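Long-range contacts in endo-1,3-beta-glucanase, family GH16 (Zobellia galactanivorans, PDB 4BPZ), which probably hydrolyses internal beta-1,3 linkages of glucans such as algal laminarin, this chain being its family 16 glycoside hydrolase catalytic module: residues 93-104 against 182-193; 137-145 against 217-225. The protein carries 1 engineered substitution. One frame throughout, in Å; residues are numbered along the deposited sequence. Where two conformers were deposited one is given.

Contact 1 of 2, residues 93-104 against 182-193; sequences FTYGKVEVRAKL and ASGSFHVYSLEW
Phe93 turns its ring face, at an offset, to the edge of the Trp193 indole; Phe93 CE2 lies 3.7 Å from Trp193 CZ3. Tyr95 points its ring edge at the face of the indole's five-membered ring, the planes at 82° and Tyr95 CD1 3.5 Å from Trp193 NE1. These three rings form an aromatic cluster just before strand 96-103 and at the end of strand 187-193. Gly96, Val98, Val100 and Ala102 then make paired backbone hydrogen bonds with Trp193, Leu191, Tyr189 and His187. Val98 and Leu191 touch on the buried face. Arg101 NH1 lies over one face of the Phe186 ring, and Phe186 CB sits against the guanidinium face, the planes 27° apart. CG anti to the backbone N (chi1 -179°) starts the extended Arg101 chain, which also makes a salt bridge to Asp250, a calcium ligand. Lys103 CE sits over the opposite ring face, 3.7 Å from the Phe186 centroid, as a CH-pi contact. Leu104 CD1 packs 3.3 Å from Tyr189 OH, and a water lies close to that hydroxyl and to Ala102 O. In the jelly-roll beta-sandwich of family 16, strand 96-103 runs between strands 187-193 and 244-255, and strand 197-202 flanks 187-193 on its other edge.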
# COMPACT_ATOMS: atom_id res chain seq x y z
N PHE A 93 -7.60 9.45 -7.84
CA PHE A 93 -7.42 10.89 -7.71
C PHE A 93 -6.10 11.32 -8.32
O PHE A 93 -5.15 10.50 -8.37
CB PHE A 93 -7.52 11.33 -6.24
CG PHE A 93 -6.47 10.73 -5.39
CD1 PHE A 93 -6.50 9.37 -5.02
CD2 PHE A 93 -5.35 11.46 -4.98
CE1 PHE A 93 -5.52 8.75 -4.28
CE2 PHE A 93 -4.33 10.80 -4.19
CZ PHE A 93 -4.44 9.46 -3.90
N THR A 94 -6.07 12.58 -8.75
CA THR A 94 -4.85 13.20 -9.28
C THR A 94 -4.49 14.37 -8.46
O THR A 94 -5.26 15.34 -8.38
CB THR A 94 -4.99 13.65 -10.74
OG1 THR A 94 -5.51 12.52 -11.45
CG2 THR A 94 -3.66 14.09 -11.32
N TYR A 95 -3.31 14.26 -7.78
CA TYR A 95 -2.80 15.26 -6.82
C TYR A 95 -3.56 15.19 -5.53
O TYR A 95 -4.76 14.76 -5.48
CB TYR A 95 -2.74 16.66 -7.40
CG TYR A 95 -2.11 16.78 -8.76
CD1 TYR A 95 -0.99 16.07 -9.13
CD2 TYR A 95 -2.67 17.60 -9.71
CE1 TYR A 95 -0.41 16.19 -10.37
CE2 TYR A 95 -2.11 17.80 -10.97
CZ TYR A 95 -0.96 17.05 -11.30
OH TYR A 95 -0.44 17.21 -12.55
N GLY A 96 -2.92 15.56 -4.45
CA GLY A 96 -3.57 15.66 -3.16
C GLY A 96 -2.61 15.34 -2.06
O GLY A 96 -1.41 15.06 -2.23
N LYS A 97 -3.17 15.34 -0.87
CA LYS A 97 -2.44 15.03 0.37
C LYS A 97 -3.11 13.80 0.95
O LYS A 97 -4.31 13.83 1.27
CB LYS A 97 -2.50 16.20 1.32
CG LYS A 97 -1.77 15.94 2.62
CD LYS A 97 -1.67 17.19 3.50
CE LYS A 97 -3.00 17.59 4.05
NZ LYS A 97 -2.98 18.93 4.71
N VAL A 98 -2.39 12.70 1.06
CA VAL A 98 -2.88 11.46 1.64
C VAL A 98 -2.28 11.29 3.00
O VAL A 98 -1.05 11.40 3.16
CB VAL A 98 -2.43 10.28 0.79
CG1 VAL A 98 -2.93 8.94 1.40
CG2 VAL A 98 -2.93 10.40 -0.68
N GLU A 99 -3.12 11.07 4.02
CA GLU A 99 -2.64 10.87 5.41
C GLU A 99 -3.16 9.56 5.90
O GLU A 99 -4.37 9.29 5.83
CB GLU A 99 -3.16 11.97 6.33
CG GLU A 99 -2.63 13.35 6.01
CD GLU A 99 -3.29 14.43 6.78
OE1 GLU A 99 -4.28 14.16 7.52
OE2 GLU A 99 -2.80 15.53 6.72
N VAL A 100 -2.29 8.68 6.40
CA VAL A 100 -2.71 7.38 6.95
C VAL A 100 -2.06 7.26 8.31
O VAL A 100 -0.82 7.25 8.43
CB VAL A 100 -2.29 6.20 6.03
CG1 VAL A 100 -2.81 4.91 6.63
CG2 VAL A 100 -2.86 6.36 4.63
N ARG A 101 -2.88 7.15 9.37
CA ARG A 101 -2.33 7.02 10.72
C ARG A 101 -2.40 5.53 11.09
O ARG A 101 -3.48 4.91 10.99
CB ARG A 101 -3.20 7.84 11.69
CG ARG A 101 -2.68 7.76 13.13
CD ARG A 101 -3.40 8.82 13.99
NE ARG A 101 -2.78 8.89 15.31
CZ ARG A 101 -3.33 8.45 16.42
NH1 ARG A 101 -4.46 7.76 16.44
NH2 ARG A 101 -2.66 8.58 17.57
N ALA A 102 -1.27 4.92 11.45
CA ALA A 102 -1.20 3.48 11.58
C ALA A 102 -0.14 3.03 12.57
O ALA A 102 0.80 3.74 12.85
CB ALA A 102 -0.84 2.86 10.18
N LYS A 103 -0.31 1.77 13.00
CA LYS A 103 0.65 0.96 13.73
C LYS A 103 1.03 -0.18 12.84
O LYS A 103 0.16 -0.83 12.23
CB LYS A 103 0.07 0.42 15.04
CG LYS A 103 -0.01 1.48 16.14
CD LYS A 103 -0.65 0.88 17.40
CE LYS A 103 -0.87 1.94 18.40
NZ LYS A 103 -1.37 1.27 19.68
N LEU A 104 2.33 -0.46 12.72
CA LEU A 104 2.86 -1.44 11.77
C LEU A 104 3.04 -2.82 12.41
O LEU A 104 3.27 -2.89 13.65
CB LEU A 104 4.19 -0.94 11.13
CG LEU A 104 4.10 0.44 10.52
CD1 LEU A 104 5.41 0.77 9.85
CD2 LEU A 104 2.95 0.63 9.57
N ALA A 182 7.42 1.56 15.88
CA ALA A 182 6.45 1.59 14.80
C ALA A 182 5.24 0.76 15.08
O ALA A 182 4.17 1.02 14.49
CB ALA A 182 7.15 1.13 13.53
N SER A 183 5.38 -0.30 15.87
CA SER A 183 4.32 -1.25 16.13
C SER A 183 3.49 -0.86 17.35
O SER A 183 2.30 -1.20 17.41
CB SER A 183 4.85 -2.69 16.20
OG SER A 183 5.62 -2.89 17.35
N GLY A 184 4.02 -0.10 18.29
CA GLY A 184 3.29 0.19 19.52
C GLY A 184 2.76 1.61 19.61
O GLY A 184 2.04 1.88 20.54
N SER A 185 3.11 2.44 18.63
CA SER A 185 2.71 3.84 18.70
C SER A 185 2.20 4.17 17.27
O SER A 185 2.84 3.85 16.27
CB SER A 185 3.92 4.76 18.94
OG SER A 185 3.53 6.17 19.05
N PHE A 186 1.08 4.87 17.18
CA PHE A 186 0.64 5.40 15.89
C PHE A 186 1.62 6.46 15.35
O PHE A 186 2.08 7.31 16.08
CB PHE A 186 -0.77 6.02 16.01
CG PHE A 186 -1.89 5.06 16.09
CD1 PHE A 186 -2.26 4.29 14.97
CD2 PHE A 186 -2.55 4.82 17.33
CE1 PHE A 186 -3.27 3.38 15.04
CE2 PHE A 186 -3.60 3.90 17.37
CZ PHE A 186 -3.93 3.13 16.25
N HIS A 187 1.86 6.39 14.03
CA HIS A 187 2.51 7.45 13.31
C HIS A 187 1.65 7.82 12.14
O HIS A 187 0.78 7.03 11.71
CB HIS A 187 3.87 7.02 12.78
CG HIS A 187 4.87 6.66 13.88
ND1 HIS A 187 4.81 5.54 14.64
CD2 HIS A 187 6.00 7.34 14.25
CE1 HIS A 187 5.86 5.52 15.51
NE2 HIS A 187 6.62 6.59 15.26
N VAL A 188 1.88 9.03 11.55
CA VAL A 188 1.15 9.43 10.35
C VAL A 188 2.10 9.33 9.17
O VAL A 188 3.12 10.03 9.10
CB VAL A 188 0.56 10.85 10.50
CG1 VAL A 188 -0.14 11.23 9.22
CG2 VAL A 188 -0.39 10.90 11.66
N TYR A 189 1.74 8.54 8.17
CA TYR A 189 2.47 8.36 6.93
C TYR A 189 1.75 9.17 5.89
O TYR A 189 0.52 9.02 5.74
CB TYR A 189 2.41 6.88 6.59
CG TYR A 189 3.03 6.00 7.70
CD1 TYR A 189 4.42 5.81 7.78
CD2 TYR A 189 2.21 5.50 8.71
CE1 TYR A 189 4.96 5.07 8.81
CE2 TYR A 189 2.82 4.79 9.79
CZ TYR A 189 4.16 4.58 9.83
OH TYR A 189 4.78 3.87 10.83
N SER A 190 2.42 10.09 5.21
CA SER A 190 1.69 10.97 4.29
C SER A 190 2.44 11.21 3.00
O SER A 190 3.65 11.09 2.88
CB SER A 190 1.32 12.29 4.98
OG SER A 190 2.42 13.06 5.27
N LEU A 191 1.63 11.64 2.03
CA LEU A 191 2.08 12.05 0.71
C LEU A 191 1.53 13.40 0.40
O LEU A 191 0.30 13.59 0.60
CB LEU A 191 1.57 11.03 -0.35
CG LEU A 191 1.67 11.44 -1.82
CD1 LEU A 191 3.13 11.58 -2.28
CD2 LEU A 191 0.90 10.45 -2.69
N GLU A 192 2.31 14.33 -0.13
CA GLU A 192 1.78 15.57 -0.73
C GLU A 192 2.23 15.52 -2.19
O GLU A 192 3.42 15.52 -2.50
CB GLU A 192 2.42 16.77 -0.03
CG GLU A 192 1.96 16.89 1.39
CD GLU A 192 2.70 17.84 2.24
OE1 GLU A 192 3.44 18.72 1.68
OE2 GLU A 192 2.59 17.75 3.47
N TRP A 193 1.25 15.54 -3.07
CA TRP A 193 1.45 15.32 -4.47
C TRP A 193 0.80 16.45 -5.25
O TRP A 193 -0.40 16.69 -5.13
CB TRP A 193 0.80 13.99 -4.83
CG TRP A 193 0.72 13.60 -6.27
CD1 TRP A 193 1.53 14.00 -7.36
CD2 TRP A 193 -0.22 12.66 -6.80
NE1 TRP A 193 1.10 13.40 -8.48
CE2 TRP A 193 0.05 12.57 -8.21
CE3 TRP A 193 -1.29 11.90 -6.25
CZ2 TRP A 193 -0.74 11.77 -9.03
CZ3 TRP A 193 -2.04 11.10 -7.09
CH2 TRP A 193 -1.78 11.06 -8.48
O HOH W 1 -0.14 9.83 15.34
O HOH W 2 3.48 3.35 13.15

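Contact 2 of 2, residues 137-145 against 217-225; sequences WPACGSIDI and PYNAPHYLL. Engineered in segment 137-145: Ser142 (natural residue Glu). With BGC (beta-D-glucopyranose), chain C; GLC (alpha-D-glucopyranose), chain B; BGC (beta-D-glucopyranose), chain D.
Tyr218 lays its ring obliquely against Ile143, with Tyr218 CE1 3.5 Å from Ile143 CG1. The phenol then reaches the backbone of the neighbouring residue. Tyr218 OH gives its proton to Ser142 O at 2.8 Å, approaching from above the carbonyl plane, 42° out of it. CG anti to the carbonyl carbon (chi1 -58°) swings the Tyr218 ring toward strand 142-144. Pro217 packs on the turn before that strand. Its CB lies 3.3 Å from Ala139 O, and its CG rests on Gly141 CA. Gly141 closes a type I beta turn that starts at Pro138, which follows a cis peptide bond. The His222 ring lies beside this turn, with NE2 3.7 Å from Gly141 O. A water joins Cys140 O and Pro217 O.

The segment 137-145 lines the glucan cleft of the family 16 beta-sandwich, on the concave side. Ser142 is an engineered replacement of the natural Glu; in the conformer given, its OG bonds to Thr116 O. Asp144 follows two residues later, consistent with the family's E-x-D-x-x-E signature, which Glu147 would complete. In the conformer given, Asp144 OD2 is 2.8 Å from O1 of the alpha-glucose, a bond that is doubtful. Glu147 and Asn44 also bond to this sugar. The glucose of chain C packs over one face of the Trp137 indole, its C5 3.6 Å above the ring plane. Pro138 CB covers the opposite face, over its centre. Further along, the Ile145 and Leu224 side chains cross at about a right angle, Ile145 CD1 4.1 Å from Leu224 CD1. Strand 110-118 pairs with both 142-144 and 222-230, and Trp115 on it touches both Ser142 and Asp144.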
# COMPACT_ATOMS: atom_id res chain seq x y z
N TRP A 137 2.52 -1.90 -15.18
CA TRP A 137 3.56 -1.45 -14.27
C TRP A 137 4.94 -1.79 -14.86
O TRP A 137 5.08 -2.90 -15.35
CB TRP A 137 3.40 -2.20 -12.91
CG TRP A 137 4.36 -1.73 -11.88
CD1 TRP A 137 4.15 -0.82 -10.89
CD2 TRP A 137 5.71 -2.22 -11.70
NE1 TRP A 137 5.25 -0.65 -10.13
CE2 TRP A 137 6.23 -1.51 -10.59
CE3 TRP A 137 6.50 -3.18 -12.36
CZ2 TRP A 137 7.56 -1.72 -10.14
CZ3 TRP A 137 7.80 -3.38 -11.92
CH2 TRP A 137 8.32 -2.67 -10.84
N PRO A 138 5.91 -0.88 -14.85
CA PRO A 138 5.93 0.37 -14.04
C PRO A 138 5.39 1.60 -14.83
O PRO A 138 5.49 2.73 -14.32
CB PRO A 138 7.41 0.56 -13.77
CG PRO A 138 8.13 0.02 -15.01
CD PRO A 138 7.28 -1.23 -15.35
N ALA A 139 4.84 1.37 -16.04
CA ALA A 139 4.43 2.55 -16.86
C ALA A 139 3.25 3.34 -16.28
O ALA A 139 3.13 4.51 -16.53
CB ALA A 139 4.07 2.07 -18.32
N CYS A 140 2.46 2.65 -15.43
CA CYS A 140 1.35 3.33 -14.76
C CYS A 140 1.84 4.20 -13.61
O CYS A 140 1.10 5.07 -13.14
CB CYS A 140 0.39 2.31 -14.19
SG CYS A 140 1.13 1.03 -13.10
N GLY A 141 3.07 3.99 -13.13
CA GLY A 141 3.59 4.69 -11.99
C GLY A 141 3.14 4.09 -10.67
O GLY A 141 2.04 3.50 -10.54
N SER A 142 3.97 4.32 -9.67
CA SER A 142 3.60 4.01 -8.33
C SER A 142 4.38 4.82 -7.33
O SER A 142 5.54 5.20 -7.59
CB SER A 142 4.11 2.65 -8.23
OG SER A 142 3.84 2.13 -6.93
N ILE A 143 3.71 5.16 -6.23
CA ILE A 143 4.29 5.86 -5.12
C ILE A 143 4.20 5.01 -3.86
O ILE A 143 3.09 4.57 -3.47
CB ILE A 143 3.56 7.12 -4.85
CG1 ILE A 143 3.49 8.00 -6.11
CG2 ILE A 143 4.17 7.95 -3.67
CD1 ILE A 143 2.61 9.21 -6.02
N ASP A 144 5.33 4.76 -3.22
CA ASP A 144 5.28 4.11 -1.89
C ASP A 144 5.14 5.26 -0.94
O ASP A 144 5.92 6.25 -1.04
CB ASP A 144 6.52 3.10 -1.70
CG ASP A 144 6.37 1.97 -2.76
OD1 ASP A 144 5.50 0.93 -2.31
OD2 ASP A 144 7.22 1.65 -3.49
N ILE A 145 4.12 5.26 -0.10
CA ILE A 145 4.03 6.17 1.05
C ILE A 145 4.70 5.53 2.26
O ILE A 145 5.37 6.22 3.03
CB ILE A 145 2.57 6.52 1.30
CG1 ILE A 145 1.96 7.11 0.02
CG2 ILE A 145 2.49 7.45 2.50
CD1 ILE A 145 0.48 7.43 0.17
N PRO A 217 4.46 9.31 -14.97
CA PRO A 217 3.05 8.94 -14.85
C PRO A 217 2.37 9.47 -13.59
O PRO A 217 1.24 8.88 -13.14
CB PRO A 217 3.11 7.41 -14.89
CG PRO A 217 4.49 7.10 -14.34
CD PRO A 217 5.41 8.19 -14.75
N TYR A 218 2.77 10.60 -13.11
CA TYR A 218 2.27 11.17 -11.85
C TYR A 218 1.43 12.42 -12.09
O TYR A 218 1.40 13.34 -11.30
CB TYR A 218 3.40 11.47 -10.88
CG TYR A 218 4.25 10.23 -10.55
CD1 TYR A 218 3.68 9.17 -9.87
CD2 TYR A 218 5.57 10.13 -10.89
CE1 TYR A 218 4.44 8.06 -9.52
CE2 TYR A 218 6.32 9.03 -10.56
CZ TYR A 218 5.79 7.99 -9.88
OH TYR A 218 6.56 6.92 -9.48
N ASN A 219 0.70 12.44 -13.24
CA ASN A 219 -0.20 13.57 -13.59
C ASN A 219 -1.54 13.06 -14.03
O ASN A 219 -2.32 13.79 -14.69
CB ASN A 219 0.44 14.50 -14.64
CG ASN A 219 1.73 15.08 -14.07
OD1 ASN A 219 1.75 15.96 -13.21
ND2 ASN A 219 2.81 14.48 -14.54
N ALA A 220 -1.87 11.83 -13.67
CA ALA A 220 -3.11 11.18 -14.01
C ALA A 220 -3.56 10.41 -12.75
O ALA A 220 -2.78 10.25 -11.81
CB ALA A 220 -2.92 10.26 -15.19
N PRO A 221 -4.75 9.83 -12.74
CA PRO A 221 -5.26 9.32 -11.44
C PRO A 221 -4.50 8.15 -10.92
O PRO A 221 -4.10 7.27 -11.71
CB PRO A 221 -6.71 8.92 -11.76
CG PRO A 221 -7.13 9.96 -12.86
CD PRO A 221 -5.85 9.93 -13.75
N HIS A 222 -4.36 8.10 -9.62
CA HIS A 222 -3.84 6.91 -8.89
C HIS A 222 -4.86 6.48 -7.88
O HIS A 222 -5.76 7.22 -7.51
CB HIS A 222 -2.52 7.27 -8.14
CG HIS A 222 -1.29 7.32 -8.97
ND1 HIS A 222 -1.07 7.95 -10.14
CD2 HIS A 222 -0.13 6.71 -8.61
CE1 HIS A 222 0.21 7.65 -10.54
NE2 HIS A 222 0.77 6.89 -9.59
N TYR A 223 -4.78 5.21 -7.48
CA TYR A 223 -5.54 4.68 -6.36
C TYR A 223 -4.62 4.18 -5.28
O TYR A 223 -3.44 3.91 -5.51
CB TYR A 223 -6.55 3.60 -6.80
CG TYR A 223 -5.95 2.42 -7.47
CD1 TYR A 223 -5.49 1.29 -6.74
CD2 TYR A 223 -5.79 2.38 -8.87
CE1 TYR A 223 -4.95 0.20 -7.37
CE2 TYR A 223 -5.25 1.29 -9.51
CZ TYR A 223 -4.86 0.19 -8.76
OH TYR A 223 -4.36 -0.91 -9.43
N LEU A 224 -5.15 4.08 -4.07
CA LEU A 224 -4.39 3.68 -2.88
C LEU A 224 -4.49 2.17 -2.67
O LEU A 224 -5.55 1.55 -2.91
CB LEU A 224 -4.98 4.37 -1.64
CG LEU A 224 -4.19 4.27 -0.34
CD1 LEU A 224 -2.91 5.13 -0.45
CD2 LEU A 224 -5.06 4.82 0.81
N LEU A 225 -3.39 1.56 -2.20
CA LEU A 225 -3.33 0.20 -1.79
C LEU A 225 -2.87 0.08 -0.35
O LEU A 225 -1.97 0.84 0.07
CB LEU A 225 -2.38 -0.63 -2.68
CG LEU A 225 -2.74 -0.72 -4.20
CD1 LEU A 225 -2.08 0.39 -5.00
CD2 LEU A 225 -2.40 -2.07 -4.77
C2 BGC C . 6.40 -5.61 -8.26
C3 BGC C . 6.05 -5.61 -9.72
C4 BGC C . 4.49 -5.47 -9.91
C5 BGC C . 3.98 -4.23 -9.15
C6 BGC C . 2.47 -4.10 -9.12
C1 BGC C . 5.75 -4.36 -7.60
O2 BGC C . 7.79 -5.59 -8.13
O3 BGC C . 6.46 -6.87 -10.24
O4 BGC C . 4.11 -5.23 -11.26
O5 BGC C . 4.36 -4.40 -7.75
O6 BGC C . 1.81 -5.16 -8.45
C1 GLC B . 6.49 -1.20 -4.30
C2 GLC B . 6.89 -2.37 -5.25
C3 GLC B . 5.66 -3.30 -5.36
C4 GLC B . 5.23 -3.74 -4.03
C5 GLC B . 4.76 -2.48 -3.34
C6 GLC B . 4.25 -2.70 -1.93
O1 GLC B . 5.67 -0.23 -4.91
O2 GLC B . 7.25 -1.79 -6.48
O3 GLC B . 6.02 -4.47 -6.20
O4 GLC B . 4.17 -4.71 -4.15
O5 GLC B . 5.90 -1.60 -3.21
O6 GLC B . 5.24 -3.27 -1.09
C2 BGC D . 3.05 -6.01 -13.26
C3 BGC D . 2.89 -7.22 -14.13
C4 BGC D . 4.26 -7.71 -14.64
C5 BGC D . 5.19 -7.88 -13.42
C6 BGC D . 6.55 -8.38 -13.86
C1 BGC D . 3.98 -6.33 -12.12
O2 BGC D . 1.78 -5.60 -12.79
O3 BGC D . 2.15 -6.91 -15.28
O4 BGC D . 4.09 -8.96 -15.27
O5 BGC D . 5.25 -6.66 -12.65
O6 BGC D . 7.31 -8.64 -12.67
O HOH W 3 -0.58 7.06 -14.40

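In the fold
Contact 1 joins two neighbouring strands through regular backbone pairing. Contact 2 has no strand pairing of its own, since strand 110-118 lies between its strands; side chains and one phenol bond hold it instead. It is the more buried of the two and carries part of the glucan pocket. Contact 1 has a mainly apolar face and one that carries the charged residues, and its Arg101 end approaches the calcium site. The two meet where 93-95 runs along 219-222: Tyr95 OH lies 2.6 Å from Asn219 OD1, and Phe93 O takes a backbone bond from His222. Trp193 also bonds to Tyr218 O, tying the aromatic cluster to the loop 217-221.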